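Local coordinates for protein endoglucanase E (Clostridium thermocellum, PDB 2WAO) that cleaves beta-1,4-glucan as a cellulase and carries a family 2 carbohydrate esterase domain that binds cello-oligosaccharide in its active-site cleft and probably deacetylates plant polysaccharides, at residues A[131-139]-A[151-159]; A[258-266]-A[308-319]. One frame throughout, in Å; residues are numbered along the deposited sequence.

Both contacts lie in the SGNH (GDSL-like) hydrolase domain, at the C-terminal ends of the strands of its parallel sheet, with centres about 10 Å apart. They come in series along the chain. Contact 1 directly follows strand 123-129 and leads into helix 158-165; contact 2 pairs the loop leaving strand 255-260 with the loop that enters helix 313-331. Two hydrogen bonds tie them together, Tyr136 OH to Asp308 OD2 and Tyr158 N to His316 ND1. Glucose of chain B touches both, so residues far apart in sequence, Ser131 in contact 1 and His310 in contact 2, meet at one cleft and line the same glycan pocket.

Contact 1: A[131-139]-A[151-159]; sequences SITCAYGNE and NENSYMSYA. With BGC (beta-D-glucopyranose), chain B; BGC (beta-D-glucopyranose), chain C; FMT (formic acid), chain D.
Asn138 and the backbone of Asn153 join through two bonds from a single carboxamide. Its OD1 accepts from Asn153 N at 2.9 Å, while its ND2 donates to Asn153 O at 3.0 Å, approaching 40° out of that carbonyl's plane. Met156 N reaches the same oxygen from the opposite face, and ND2 makes a further, weak bond to Met156 O. CG, set between the backbone N and carbonyl carbon (chi1 76°), turns the amide toward Asn153, and bonds at both OD1 and ND2 hold its rotation. Next along, Glu139 N gives Asn151 O a nearly straight bond, 3.0 Å at 165°. Glu139 OE1 is paired with Arg94, and Ser154 OG and Glu152 OE1 also bond to residues 92-96, at and just after strand 85-93, so the N-terminal beta-rich part packs on the hydrolase domain here.

Segment 131-139 opens the first conserved block of the SGNH fold, where Ser131 holds the position of the family nucleophile. O6 of the chain B glucose donates to Ser131 OG at 2.6 Å. Formic acid, probably from the crystallisation liquor, accepts from Gly177 N and weakly from Ser131 N, with its O1 very close to Ser131 OG; it lies where an oxyanion hole would be expected. The short helix ends at Ala135 in a Schellman motif and runs into a type II turn closed by Asn138 N to Ala135 O at 3.1 Å.

Around this, the extended Glu152 chain passes its CG 3.3 Å from Cys134 O. Ala135 CB meets Ser157 CB at 3.8 Å, and Ser157 caps the next helix through Ala160 N. Farther along, Ile132 CG2 touches Tyr158 CE2 at 4.1 Å.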
loop_
_atom_site.group_PDB
_atom_site.type_symbol
_atom_site.label_atom_id
_atom_site.label_comp_id
_atom_site.label_asym_id
_atom_site.label_seq_id
_atom_site.Cartn_x
_atom_site.Cartn_y
_atom_site.Cartn_z
ATOM N N SER A 131 -5.523 7.471 2.148
ATOM C CA SER A 131 -5.428 7.015 3.535
ATOM C C SER A 131 -5.961 5.613 3.713
ATOM O O SER A 131 -5.481 4.885 4.549
ATOM C CB SER A 131 -6.215 7.935 4.469
ATOM O OG SER A 131 -5.781 9.279 4.325
ATOM N N ILE A 132 -6.992 5.261 2.916
ATOM C CA ILE A 132 -7.650 3.976 3.020
ATOM C C ILE A 132 -6.617 2.895 2.647
ATOM O O ILE A 132 -6.487 1.895 3.346
ATOM C CB ILE A 132 -8.897 3.906 2.099
ATOM C CG1 ILE A 132 -9.938 4.966 2.546
ATOM C CG2 ILE A 132 -9.562 2.472 2.245
ATOM C CD1 ILE A 132 -10.969 5.297 1.471
ATOM N N THR A 133 -5.841 3.120 1.588
ATOM C CA THR A 133 -4.844 2.085 1.209
ATOM C C THR A 133 -3.588 2.063 2.040
ATOM O O THR A 133 -2.988 1.009 2.255
ATOM C CB THR A 133 -4.746 1.771 -0.351
ATOM O OG1 THR A 133 -3.413 1.564 -0.875
ATOM C CG2 THR A 133 -5.663 2.467 -1.158
ATOM N N CYS A 134 -3.277 3.200 2.635
ATOM C CA CYS A 134 -2.270 3.298 3.730
ATOM C C CYS A 134 -2.694 2.551 5.018
ATOM O O CYS A 134 -1.843 2.286 5.879
ATOM C CB CYS A 134 -2.026 4.789 4.067
ATOM S SG CYS A 134 -1.107 5.657 2.762
ATOM N N ALA A 135 -3.994 2.256 5.154
ATOM C CA ALA A 135 -4.580 1.684 6.381
ATOM C C ALA A 135 -4.399 2.653 7.577
ATOM O O ALA A 135 -4.228 2.186 8.712
ATOM C CB ALA A 135 -3.972 0.318 6.737
ATOM N N TYR A 136 -4.400 3.964 7.300
ATOM C CA TYR A 136 -4.506 5.021 8.338
ATOM C C TYR A 136 -5.489 4.577 9.442
ATOM O O TYR A 136 -6.675 4.256 9.182
ATOM C CB TYR A 136 -5.029 6.281 7.643
ATOM C CG TYR A 136 -5.244 7.565 8.438
ATOM C CD1 TYR A 136 -4.678 8.766 7.978
ATOM C CD2 TYR A 136 -6.093 7.612 9.544
ATOM C CE1 TYR A 136 -4.894 9.938 8.623
ATOM C CE2 TYR A 136 -6.305 8.842 10.255
ATOM C CZ TYR A 136 -5.741 9.982 9.739
ATOM O OH TYR A 136 -5.959 11.197 10.346
ATOM N N GLY A 137 -4.968 4.509 10.667
ATOM C CA GLY A 137 -5.843 4.364 11.850
ATOM C C GLY A 137 -6.477 3.000 12.047
ATOM O O GLY A 137 -7.358 2.855 12.922
ATOM N N ASN A 138 -6.070 1.997 11.252
ATOM C CA ASN A 138 -6.821 0.720 11.243
ATOM C C ASN A 138 -6.707 -0.094 12.551
ATOM O O ASN A 138 -7.563 -0.966 12.823
ATOM C CB ASN A 138 -6.596 -0.115 9.956
ATOM C CG ASN A 138 -5.255 -0.821 9.942
ATOM O OD1 ASN A 138 -4.339 -0.416 10.660
ATOM N ND2 ASN A 138 -5.116 -1.877 9.105
ATOM N N GLU A 139 -5.719 0.226 13.394
ATOM C CA GLU A 139 -5.642 -0.441 14.715
ATOM C C GLU A 139 -6.165 0.443 15.864
ATOM O O GLU A 139 -6.163 0.040 17.055
ATOM C CB GLU A 139 -4.228 -0.980 14.974
ATOM C CG GLU A 139 -3.850 -2.026 13.929
ATOM C CD GLU A 139 -2.618 -2.831 14.287
ATOM O OE1 GLU A 139 -1.716 -2.298 14.963
ATOM O OE2 GLU A 139 -2.579 -4.013 13.884
ATOM N N ASN A 151 -0.768 3.211 15.102
ATOM C CA ASN A 151 -2.038 2.546 14.739
ATOM C C ASN A 151 -2.261 2.321 13.221
ATOM O O ASN A 151 -3.355 1.913 12.764
ATOM C CB ASN A 151 -3.199 3.328 15.372
ATOM C CG ASN A 151 -3.428 2.931 16.840
ATOM O OD1 ASN A 151 -2.988 1.864 17.287
ATOM N ND2 ASN A 151 -4.118 3.780 17.571
ATOM N N GLU A 152 -1.236 2.613 12.421
ATOM C CA GLU A 152 -1.382 2.471 10.981
ATOM C C GLU A 152 -0.721 1.163 10.579
ATOM O O GLU A 152 0.493 1.090 10.447
ATOM C CB GLU A 152 -0.686 3.655 10.267
ATOM C CG GLU A 152 -0.679 3.578 8.717
ATOM C CD GLU A 152 -0.148 4.887 8.106
ATOM O OE1 GLU A 152 1.078 5.177 8.288
ATOM O OE2 GLU A 152 -0.972 5.614 7.458
ATOM N N ASN A 153 -1.513 0.131 10.378
ATOM C CA ASN A 153 -0.971 -1.167 10.037
ATOM C C ASN A 153 -1.303 -1.598 8.591
ATOM O O ASN A 153 -2.301 -2.332 8.341
ATOM C CB ASN A 153 -1.452 -2.218 11.057
ATOM C CG ASN A 153 -0.919 -3.593 10.767
ATOM O OD1 ASN A 153 -1.341 -4.591 11.388
ATOM N ND2 ASN A 153 0.065 -3.669 9.891
ATOM N N SER A 154 -0.412 -1.211 7.659
ATOM C CA SER A 154 -0.613 -1.604 6.252
ATOM C C SER A 154 -0.579 -3.118 5.998
ATOM O O SER A 154 -1.051 -3.561 4.954
ATOM C CB SER A 154 0.354 -0.905 5.302
ATOM O OG SER A 154 1.665 -1.271 5.662
ATOM N N TYR A 155 -0.018 -3.891 6.929
ATOM C CA TYR A 155 -0.033 -5.367 6.775
ATOM C C TYR A 155 -1.482 -5.867 6.787
ATOM O O TYR A 155 -1.779 -6.903 6.187
ATOM C CB TYR A 155 0.745 -6.063 7.914
ATOM C CG TYR A 155 0.992 -7.561 7.680
ATOM C CD1 TYR A 155 1.960 -7.981 6.758
ATOM C CD2 TYR A 155 0.250 -8.535 8.376
ATOM C CE1 TYR A 155 2.211 -9.323 6.554
ATOM C CE2 TYR A 155 0.486 -9.893 8.177
ATOM C CZ TYR A 155 1.480 -10.269 7.276
ATOM O OH TYR A 155 1.729 -11.592 7.071
ATOM N N MET A 156 -2.375 -5.135 7.476
ATOM C CA MET A 156 -3.805 -5.511 7.552
ATOM C C MET A 156 -4.695 -4.525 6.731
ATOM O O MET A 156 -5.882 -4.311 7.029
ATOM C CB MET A 156 -4.271 -5.681 8.999
ATOM C CG MET A 156 -3.613 -6.889 9.726
ATOM S SD MET A 156 -3.924 -8.453 8.861
ATOM C CE MET A 156 -5.658 -8.680 9.209
ATOM N N SER A 157 -4.084 -3.892 5.711
ATOM C CA SER A 157 -4.864 -3.127 4.730
ATOM C C SER A 157 -5.585 -4.106 3.809
ATOM O O SER A 157 -5.144 -5.262 3.618
ATOM C CB SER A 157 -3.966 -2.227 3.891
ATOM O OG SER A 157 -3.220 -2.995 2.965
ATOM N N TYR A 158 -6.700 -3.657 3.239
ATOM C CA TYR A 158 -7.412 -4.515 2.255
ATOM C C TYR A 158 -6.446 -4.912 1.146
ATOM O O TYR A 158 -6.582 -6.012 0.570
ATOM C CB TYR A 158 -8.626 -3.810 1.656
ATOM C CG TYR A 158 -8.267 -2.712 0.696
ATOM C CD1 TYR A 158 -8.272 -2.944 -0.692
ATOM C CD2 TYR A 158 -7.877 -1.437 1.167
ATOM C CE1 TYR A 158 -7.907 -1.962 -1.580
ATOM C CE2 TYR A 158 -7.503 -0.423 0.270
ATOM C CZ TYR A 158 -7.534 -0.701 -1.090
ATOM O OH TYR A 158 -7.158 0.228 -2.013
ATOM N N ALA A 159 -5.521 -4.015 0.793
ATOM C CA ALA A 159 -4.575 -4.265 -0.275
ATOM C C ALA A 159 -3.613 -5.426 0.064
ATOM O O ALA A 159 -3.403 -6.357 -0.748
ATOM C CB ALA A 159 -3.802 -2.999 -0.573
HETATM C C2 BGC B . -8.469 13.803 9.319
HETATM C C3 BGC B . -7.260 14.510 8.725
HETATM C C4 BGC B . -6.612 13.618 7.659
HETATM C C5 BGC B . -7.682 13.235 6.612
HETATM C C6 BGC B . -7.163 12.405 5.421
HETATM C C1 BGC B . -9.423 13.384 8.204
HETATM O O2 BGC B . -9.090 14.660 10.282
HETATM O O3 BGC B . -6.313 14.795 9.763
HETATM O O4 BGC B . -5.741 14.470 7.103
HETATM O O5 BGC B . -8.745 12.555 7.277
HETATM O O6 BGC B . -6.617 11.193 5.913
HETATM C C2 BGC C . -3.629 14.905 5.993
HETATM C C3 BGC C . -2.175 14.424 5.924
HETATM C C4 BGC C . -1.633 14.097 7.317
HETATM C C5 BGC C . -2.540 13.062 7.953
HETATM C C6 BGC C . -2.010 12.568 9.310
HETATM C C1 BGC C . -4.440 13.945 6.858
HETATM O O2 BGC C . -4.205 15.026 4.699
HETATM O O3 BGC C . -1.375 15.352 5.220
HETATM O O4 BGC C . -0.346 13.525 7.200
HETATM O O5 BGC C . -3.785 13.726 8.092
HETATM O O6 BGC C . -2.356 13.468 10.330
HETATM C C FMT D . -8.112 9.506 1.971
HETATM O O1 FMT D . -7.400 10.184 2.726
HETATM O O2 FMT D . -8.959 8.661 2.293
HETATM O O HOH W 1 -1.737 -0.486 17.210
#

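Contact 2: A[258-266]-A[308-319]; sequences CCVGPMLWG and DWHPSIATHQLM. With BGC (beta-D-glucopyranose), chain E; BGC (beta-D-glucopyranose), chain F; BGC (beta-D-glucopyranose), chain G; BGC (beta-D-glucopyranose), chain B.
The histidine-bearing loop of the SGNH domain, with His310 packed on Met263, is brought here against the loop that leaves strand 255-260. Met263 CE sits 3.7 Å from the His310 ring centroid and only 7° off its normal, a CH-pi contact over the face. A bend at the last torsion (chi3 68°) lays the thioether along the ring, leaving Met263 SD obliquely placed, 3.6 Å from His310 CD2. The sulfur also reaches the next residue, with SD 3.8 Å from Pro311 CD.

His310 occupies the catalytic-histidine position of the family. Its ND1 bonds to the main-chain oxygen of Glu307, consistent with a Ser-His pair steadied by a backbone carbonyl, and its ring stacks with Tyr136. At the ring's edge, NE2 shares a hydrogen bond of 3.3 Å with O6 of the chain B glucose.

The glycan is held along the same surface. O6 of the chain F glucose donates to Met263 O at 2.8 Å, and that sugar lies between two indoles, C1 facing both Trp265 and Trp309; the chain E glucose sets C6 over the Trp265 face.

Behind the pocket the packing is apolar. A cis peptide precedes Pro262, whose ring crosses that of Pro311 at about a right angle, CG to CG 3.8 Å, while Pro262 CD meets Met319 CE at 3.8 Å. Met319 and Thr315, the latter touching Pro262 CG through CG2, stand on helix 313-331; Ser312 OG caps that helix by accepting from Thr315 N.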
loop_
_atom_site.group_PDB
_atom_site.type_symbol
_atom_site.label_atom_id
_atom_site.label_comp_id
_atom_site.label_asym_id
_atom_site.label_seq_id
_atom_site.Cartn_x
_atom_site.Cartn_y
_atom_site.Cartn_z
ATOM N N CYS A 258 -10.921 0.218 -10.838
ATOM C CA CYS A 258 -11.212 1.575 -10.308
ATOM C C CYS A 258 -12.259 1.488 -9.196
ATOM O O CYS A 258 -13.386 0.995 -9.432
ATOM C CB CYS A 258 -11.736 2.469 -11.436
ATOM S SG CYS A 258 -10.527 2.673 -12.744
ATOM N N CYS A 259 -11.911 1.922 -7.988
ATOM C CA CYS A 259 -12.720 1.524 -6.804
ATOM C C CYS A 259 -13.255 2.725 -6.064
ATOM O O CYS A 259 -12.558 3.731 -5.945
ATOM C CB CYS A 259 -11.886 0.690 -5.812
ATOM S SG CYS A 259 -11.106 -0.764 -6.509
ATOM N N VAL A 260 -14.491 2.626 -5.579
ATOM C CA VAL A 260 -15.067 3.683 -4.754
ATOM C C VAL A 260 -15.520 3.062 -3.416
ATOM O O VAL A 260 -16.148 2.031 -3.413
ATOM C CB VAL A 260 -16.267 4.339 -5.511
ATOM C CG1 VAL A 260 -17.004 5.269 -4.620
ATOM C CG2 VAL A 260 -15.737 5.136 -6.743
ATOM N N GLY A 261 -15.199 3.705 -2.300
ATOM C CA GLY A 261 -15.717 3.322 -0.980
ATOM C C GLY A 261 -14.524 2.914 -0.136
ATOM O O GLY A 261 -13.440 2.722 -0.667
ATOM N N PRO A 262 -14.741 2.696 1.177
ATOM C CA PRO A 262 -16.039 2.745 1.865
ATOM C C PRO A 262 -16.277 4.007 2.761
ATOM O O PRO A 262 -17.198 3.990 3.584
ATOM C CB PRO A 262 -15.898 1.532 2.788
ATOM C CG PRO A 262 -14.465 1.699 3.261
ATOM C CD PRO A 262 -13.678 2.193 2.069
ATOM N N MET A 263 -15.461 5.046 2.633
ATOM C CA MET A 263 -15.562 6.229 3.498
ATOM C C MET A 263 -16.506 7.345 3.029
ATOM O O MET A 263 -17.007 8.090 3.850
ATOM C CB MET A 263 -14.179 6.821 3.800
ATOM C CG MET A 263 -13.318 5.872 4.613
ATOM S SD MET A 263 -11.764 6.691 5.022
ATOM C CE MET A 263 -12.335 7.971 6.172
ATOM N N LEU A 264 -16.741 7.472 1.726
ATOM C CA LEU A 264 -17.646 8.496 1.223
ATOM C C LEU A 264 -19.093 8.204 1.641
ATOM O O LEU A 264 -19.474 7.031 1.854
ATOM C CB LEU A 264 -17.531 8.630 -0.303
ATOM C CG LEU A 264 -16.225 9.339 -0.705
ATOM C CD1 LEU A 264 -16.194 9.414 -2.223
ATOM C CD2 LEU A 264 -16.188 10.786 -0.083
ATOM N N TRP A 265 -19.886 9.269 1.774
ATOM C CA TRP A 265 -21.299 9.128 2.201
ATOM C C TRP A 265 -22.097 10.217 1.463
ATOM O O TRP A 265 -21.531 11.180 0.889
ATOM C CB TRP A 265 -21.436 9.319 3.739
ATOM C CG TRP A 265 -21.057 10.703 4.149
ATOM C CD1 TRP A 265 -19.782 11.208 4.319
ATOM C CD2 TRP A 265 -21.956 11.801 4.365
ATOM N NE1 TRP A 265 -19.851 12.552 4.651
ATOM C CE2 TRP A 265 -21.165 12.935 4.703
ATOM C CE3 TRP A 265 -23.359 11.925 4.338
ATOM C CZ2 TRP A 265 -21.726 14.193 4.976
ATOM C CZ3 TRP A 265 -23.934 13.188 4.637
ATOM C CH2 TRP A 265 -23.107 14.300 4.955
ATOM N N GLY A 266 -23.405 10.062 1.490
ATOM C CA GLY A 266 -24.328 11.110 1.001
ATOM C C GLY A 266 -24.087 11.516 -0.434
ATOM O O GLY A 266 -23.759 10.673 -1.297
ATOM N N ASP A 308 -10.051 8.728 13.153
ATOM C CA ASP A 308 -10.643 9.677 12.211
ATOM C C ASP A 308 -11.670 9.057 11.239
ATOM O O ASP A 308 -11.779 9.509 10.098
ATOM C CB ASP A 308 -9.541 10.466 11.448
ATOM C CG ASP A 308 -8.822 11.466 12.358
ATOM O OD1 ASP A 308 -9.507 12.030 13.253
ATOM O OD2 ASP A 308 -7.591 11.663 12.184
ATOM N N TRP A 309 -12.434 8.058 11.726
ATOM C CA TRP A 309 -13.436 7.323 10.909
ATOM C C TRP A 309 -12.847 6.487 9.777
ATOM O O TRP A 309 -13.604 6.031 8.896
ATOM C CB TRP A 309 -14.430 8.292 10.259
ATOM C CG TRP A 309 -15.209 9.166 11.205
ATOM C CD1 TRP A 309 -14.747 10.226 11.915
ATOM C CD2 TRP A 309 -16.607 9.064 11.494
ATOM N NE1 TRP A 309 -15.766 10.782 12.656
ATOM C CE2 TRP A 309 -16.920 10.089 12.407
ATOM C CE3 TRP A 309 -17.619 8.181 11.089
ATOM C CZ2 TRP A 309 -18.197 10.266 12.925
ATOM C CZ3 TRP A 309 -18.909 8.364 11.594
ATOM C CH2 TRP A 309 -19.183 9.404 12.498
ATOM N N HIS A 310 -11.517 6.290 9.741
ATOM C CA HIS A 310 -10.977 5.425 8.689
ATOM C C HIS A 310 -11.351 3.952 8.947
ATOM O O HIS A 310 -11.795 3.582 10.090
ATOM C CB HIS A 310 -9.465 5.633 8.557
ATOM C CG HIS A 310 -9.122 6.979 7.991
ATOM N ND1 HIS A 310 -9.303 8.143 8.704
ATOM C CD2 HIS A 310 -8.694 7.358 6.762
ATOM C CE1 HIS A 310 -8.952 9.184 7.959
ATOM N NE2 HIS A 310 -8.562 8.734 6.781
ATOM N N PRO A 311 -11.219 3.086 7.906
ATOM C CA PRO A 311 -11.725 1.711 8.113
ATOM C C PRO A 311 -11.019 0.898 9.220
ATOM O O PRO A 311 -9.804 0.960 9.356
ATOM C CB PRO A 311 -11.566 1.049 6.729
ATOM C CG PRO A 311 -11.579 2.231 5.751
ATOM C CD PRO A 311 -10.802 3.304 6.509
ATOM N N SER A 312 -11.822 0.109 9.950
ATOM C CA SER A 312 -11.322 -0.864 10.932
ATOM C C SER A 312 -10.705 -2.064 10.179
ATOM O O SER A 312 -10.901 -2.200 8.935
ATOM C CB SER A 312 -12.523 -1.380 11.749
ATOM O OG SER A 312 -13.414 -2.087 10.883
ATOM N N ILE A 313 -10.005 -2.944 10.905
ATOM C CA ILE A 313 -9.503 -4.160 10.270
ATOM C C ILE A 313 -10.655 -4.998 9.720
ATOM O O ILE A 313 -10.550 -5.552 8.614
ATOM C CB ILE A 313 -8.586 -4.946 11.203
ATOM C CG1 ILE A 313 -7.238 -4.196 11.254
ATOM C CG2 ILE A 313 -8.334 -6.366 10.630
ATOM C CD1 ILE A 313 -6.445 -4.530 12.440
ATOM N N ALA A 314 -11.763 -5.100 10.474
ATOM C CA ALA A 314 -12.905 -5.812 9.928
ATOM C C ALA A 314 -13.401 -5.292 8.574
ATOM O O ALA A 314 -13.736 -6.077 7.678
ATOM C CB ALA A 314 -14.071 -5.841 10.985
ATOM N N THR A 315 -13.462 -3.968 8.444
ATOM C CA THR A 315 -13.881 -3.337 7.198
ATOM C C THR A 315 -12.823 -3.628 6.081
ATOM O O THR A 315 -13.209 -4.003 4.968
ATOM C CB THR A 315 -14.084 -1.839 7.387
ATOM O OG1 THR A 315 -15.234 -1.597 8.244
ATOM C CG2 THR A 315 -14.343 -1.153 6.008
ATOM N N HIS A 316 -11.531 -3.538 6.408
ATOM C CA HIS A 316 -10.471 -3.948 5.463
ATOM C C HIS A 316 -10.633 -5.392 5.009
ATOM O O HIS A 316 -10.469 -5.687 3.827
ATOM C CB HIS A 316 -9.068 -3.716 6.036
ATOM C CG HIS A 316 -8.612 -2.283 5.979
ATOM N ND1 HIS A 316 -8.042 -1.733 4.847
ATOM C CD2 HIS A 316 -8.596 -1.302 6.924
ATOM C CE1 HIS A 316 -7.667 -0.487 5.099
ATOM N NE2 HIS A 316 -8.022 -0.186 6.341
ATOM N N GLN A 317 -10.989 -6.286 5.944
ATOM C CA GLN A 317 -11.208 -7.664 5.600
ATOM C C GLN A 317 -12.372 -7.814 4.619
ATOM O O GLN A 317 -12.224 -8.504 3.653
ATOM C CB GLN A 317 -11.363 -8.543 6.851
ATOM C CG GLN A 317 -10.027 -8.623 7.603
ATOM C CD GLN A 317 -10.143 -9.307 8.935
ATOM O OE1 GLN A 317 -11.019 -8.983 9.741
ATOM N NE2 GLN A 317 -9.245 -10.262 9.190
ATOM N N LEU A 318 -13.499 -7.158 4.871
ATOM C CA LEU A 318 -14.636 -7.180 3.928
ATOM C C LEU A 318 -14.228 -6.687 2.522
ATOM O O LEU A 318 -14.655 -7.230 1.495
ATOM C CB LEU A 318 -15.790 -6.311 4.431
ATOM C CG LEU A 318 -16.576 -6.817 5.664
ATOM C CD1 LEU A 318 -17.747 -5.898 5.914
ATOM C CD2 LEU A 318 -17.004 -8.308 5.451
ATOM N N MET A 319 -13.470 -5.610 2.488
ATOM C CA MET A 319 -12.993 -5.044 1.216
ATOM C C MET A 319 -12.122 -6.063 0.498
ATOM O O MET A 319 -12.252 -6.294 -0.728
ATOM C CB MET A 319 -12.210 -3.777 1.522
ATOM C CG MET A 319 -13.039 -2.619 1.975
ATOM S SD MET A 319 -11.978 -1.173 2.443
ATOM C CE MET A 319 -11.485 -0.615 0.840
HETATM C C2 BGC E . -22.361 7.369 7.652
HETATM C C3 BGC E . -21.192 7.991 8.406
HETATM C C4 BGC E . -21.140 9.498 8.187
HETATM C C5 BGC E . -22.512 10.128 8.397
HETATM C C6 BGC E . -22.478 11.622 8.098
HETATM C C1 BGC E . -23.647 8.149 7.900
HETATM O O1 BGC E . -24.684 7.607 7.113
HETATM O O2 BGC E . -22.534 6.033 8.071
HETATM O O3 BGC E . -19.986 7.410 7.963
HETATM O O4 BGC E . -20.484 9.967 8.777
HETATM O O5 BGC E . -23.452 9.501 7.552
HETATM O O6 BGC E . -23.785 12.077 7.828
HETATM C C2 BGC F . -18.789 11.658 9.094
HETATM C C3 BGC F . -17.611 12.303 8.374
HETATM C C4 BGC F . -16.650 11.243 7.814
HETATM C C5 BGC F . -17.352 10.048 7.145
HETATM C C6 BGC F . -16.393 8.895 6.874
HETATM C C1 BGC F . -19.358 10.576 8.184
HETATM O O2 BGC F . -19.762 12.636 9.294
HETATM O O3 BGC F . -16.960 13.147 9.301
HETATM O O4 BGC F . -15.686 11.982 7.243
HETATM O O5 BGC F . -18.399 9.581 7.979
HETATM O O6 BGC F . -17.055 7.657 6.588
HETATM C C2 BGC G . -13.407 11.880 6.495
HETATM C C3 BGC G . -11.961 11.807 6.983
HETATM C C4 BGC G . -11.714 12.812 8.096
HETATM C C5 BGC G . -12.748 12.650 9.216
HETATM C C6 BGC G . -12.595 13.845 10.161
HETATM C C1 BGC G . -14.370 11.743 7.690
HETATM O O2 BGC G . -13.672 10.855 5.542
HETATM O O3 BGC G . -11.091 12.046 5.900
HETATM O O4 BGC G . -10.539 12.669 8.717
HETATM O O5 BGC G . -14.097 12.661 8.733
HETATM O O6 BGC G . -13.592 13.641 11.104
HETATM C C2 BGC B . -8.469 13.803 9.319
HETATM C C3 BGC B . -7.260 14.510 8.725
HETATM C C4 BGC B . -6.612 13.618 7.659
HETATM C C5 BGC B . -7.682 13.235 6.612
HETATM C C6 BGC B . -7.163 12.405 5.421
HETATM C C1 BGC B . -9.423 13.384 8.204
HETATM O O2 BGC B . -9.090 14.660 10.282
HETATM O O3 BGC B . -6.313 14.795 9.763
HETATM O O4 BGC B . -5.741 14.470 7.103
HETATM O O5 BGC B . -8.745 12.555 7.277
HETATM O O6 BGC B . -6.617 11.193 5.913
#